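Local coordinates for cleavage and polyadenylation specificity factor 100 KD subunit (Methanosarcina mazei, PDB 2XR1), which probably terminates archaeal transcription by cleaving nascent RNA as it leaves RNA polymerase, working as a dimeric, zinc-dependent endo- and exonuclease, at residues 254-257 against 258-261. Residues are numbered along the deposited sequence; the frame is centred on the assembly and turned at random.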
ATOM      1  N   VAL B 254       8.937 -17.071   7.102  1.00 29.81           N
ATOM      2  CA  VAL B 254       9.754 -16.129   7.814  1.00 29.01           C
ATOM      3  C   VAL B 254      11.237 -16.283   7.457  1.00 32.04           C
ATOM      4  O   VAL B 254      11.932 -15.284   7.347  1.00 33.69           O
ATOM      5  CB  VAL B 254       9.556 -16.209   9.320  1.00 27.44           C
ATOM      6  CG1 VAL B 254      10.686 -15.403  10.092  1.00 24.77           C
ATOM      7  CG2 VAL B 254       8.161 -15.712   9.656  1.00 23.72           C
ATOM      8  N   PRO B 255      11.727 -17.510   7.256  1.00 33.41           N
ATOM      9  CA  PRO B 255      13.098 -17.565   6.841  1.00 36.05           C
ATOM     10  C   PRO B 255      13.347 -16.998   5.450  1.00 38.39           C
ATOM     11  O   PRO B 255      14.480 -16.627   5.163  1.00 41.49           O
ATOM     12  CB  PRO B 255      13.434 -19.070   6.893  1.00 37.37           C
ATOM     13  CG  PRO B 255      12.545 -19.605   7.896  1.00 35.50           C
ATOM     14  CD  PRO B 255      11.241 -18.821   7.694  1.00 33.60           C
ATOM     15  N   LEU B 256      12.341 -16.939   4.582  1.00 38.01           N
ATOM     16  CA  LEU B 256      12.541 -16.362   3.252  1.00 39.96           C
ATOM     17  C   LEU B 256      12.835 -14.865   3.383  1.00 40.18           C
ATOM     18  O   LEU B 256      13.598 -14.300   2.611  1.00 40.78           O
ATOM     19  CB  LEU B 256      11.283 -16.564   2.403  1.00 39.84           C
ATOM     20  CG  LEU B 256      11.320 -16.254   0.908  1.00 41.08           C
ATOM     21  CD1 LEU B 256      12.413 -17.004   0.210  1.00 42.48           C
ATOM     22  CD2 LEU B 256      10.020 -16.601   0.317  1.00 37.33           C
ATOM     23  N   LEU B 257      12.209 -14.221   4.380  1.00 38.81           N
ATOM     24  CA  LEU B 257      12.516 -12.816   4.693  1.00 38.98           C
ATOM     25  C   LEU B 257      14.003 -12.642   4.931  1.00 40.90           C
ATOM     26  O   LEU B 257      14.617 -11.716   4.403  1.00 42.79           O
ATOM     27  CB  LEU B 257      11.752 -12.320   5.917  1.00 36.62           C
ATOM     28  CG  LEU B 257      10.230 -12.305   5.742  1.00 35.37           C
ATOM     29  CD1 LEU B 257       9.474 -11.913   7.000  1.00 30.26           C
ATOM     30  CD2 LEU B 257       9.840 -11.385   4.598  1.00 35.40           C
ATOM     31  N   PHE B 258      14.594 -13.545   5.695  1.00 41.06           N
ATOM     32  CA  PHE B 258      16.033 -13.460   5.946  1.00 43.07           C
ATOM     33  C   PHE B 258      16.865 -13.739   4.674  1.00 46.24           C
ATOM     34  O   PHE B 258      17.877 -13.082   4.411  1.00 47.89           O
ATOM     35  CB  PHE B 258      16.405 -14.370   7.113  1.00 42.51           C
ATOM     36  CG  PHE B 258      15.967 -13.830   8.430  1.00 39.84           C
ATOM     37  CD1 PHE B 258      16.713 -12.881   9.080  1.00 40.36           C
ATOM     38  CD2 PHE B 258      14.808 -14.235   8.989  1.00 36.81           C
ATOM     39  CE1 PHE B 258      16.317 -12.387  10.260  1.00 37.80           C
ATOM     40  CE2 PHE B 258      14.396 -13.717  10.192  1.00 35.88           C
ATOM     41  CZ  PHE B 258      15.142 -12.795  10.815  1.00 36.29           C
ATOM     42  N   LYS B 259      16.416 -14.694   3.878  1.00 47.07           N
ATOM     43  CA  LYS B 259      17.100 -14.990   2.644  1.00 50.60           C
ATOM     44  C   LYS B 259      17.196 -13.738   1.781  1.00 51.60           C
ATOM     45  O   LYS B 259      18.179 -13.528   1.085  1.00 54.57           O
ATOM     46  CB  LYS B 259      16.366 -16.078   1.877  1.00 51.09           C
ATOM     47  CG  LYS B 259      17.072 -16.511   0.603  1.00 54.75           C
ATOM     48  CD  LYS B 259      16.341 -17.698  -0.056  1.00 56.13           C
ATOM     49  CE  LYS B 259      16.899 -18.056  -1.432  1.00 59.67           C
ATOM     50  NZ  LYS B 259      16.722 -19.530  -1.642  1.00 61.29           N
ATOM     51  N   TYR B 260      16.161 -12.923   1.837  1.00 49.73           N
ATOM     52  CA  TYR B 260      16.065 -11.712   1.053  1.00 50.65           C
ATOM     53  C   TYR B 260      16.589 -10.468   1.764  1.00 50.24           C
ATOM     54  O   TYR B 260      16.296  -9.353   1.323  1.00 51.02           O
ATOM     55  CB  TYR B 260      14.587 -11.465   0.684  1.00 48.97           C
ATOM     56  CG  TYR B 260      13.983 -12.439  -0.303  1.00 50.92           C
ATOM     57  CD1 TYR B 260      14.768 -13.124  -1.245  1.00 56.60           C
ATOM     58  CD2 TYR B 260      12.618 -12.650  -0.321  1.00 50.41           C
ATOM     59  CE1 TYR B 260      14.199 -14.007  -2.140  1.00 59.50           C
ATOM     60  CE2 TYR B 260      12.037 -13.522  -1.204  1.00 53.17           C
ATOM     61  CZ  TYR B 260      12.818 -14.205  -2.100  1.00 58.71           C
ATOM     62  OH  TYR B 260      12.207 -15.065  -2.982  1.00 64.19           O
ATOM     63  N   GLY B 261      17.312 -10.636   2.871  1.00 49.41           N
ATOM     64  CA  GLY B 261      18.054  -9.522   3.496  1.00 49.53           C
ATOM     65  C   GLY B 261      17.443  -8.806   4.701  1.00 46.76           C
ATOM     66  O   GLY B 261      17.903  -7.737   5.073  1.00 47.17           O
TER
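Leu256 lies on helix 254-259 of the metallo-beta-lactamase fold, a short helix that a Schellman motif ends, and meets Tyr260, four residues on and the first beyond the helix end. The two side chains meet at a slant, with CD1 of Leu256 alone over a face of the phenol ring, 4.1 Å from its centroid in a CH-pi contact. CG of Leu256 comes 3.5 Å from CE2 of Tyr260. A chi1 of -170° carries the isobutyl group outward from the helix, beside its own carbonyl carbon, and the tyrosine ring folds back over it. Beyond this contact, the Tyr260 hydroxyl hydrogen-bonds that of Tyr228. On another side of the helix, Val254 and Phe258 extend alongside each other in a common direction, and CG1 of Val254 meets CE2 of the Phe258 ring at 4.1 Å. Both pack on Val266 of strand 266-268 and Thr304 of helix 299-306, and Val254 is about 8 Å from zinc ligand His250, measured between side chains. Along the backbone, Lys259 N donates to Pro255 O at 3.0 Å. At the C-terminal end of the helix Gly261, with positive phi, is the C-prime residue, and Tyr262 N turns back to Leu257 O. Tyr260 N is shared, bonding Leu256 O at 3.0 Å and, weakly, Leu257 O.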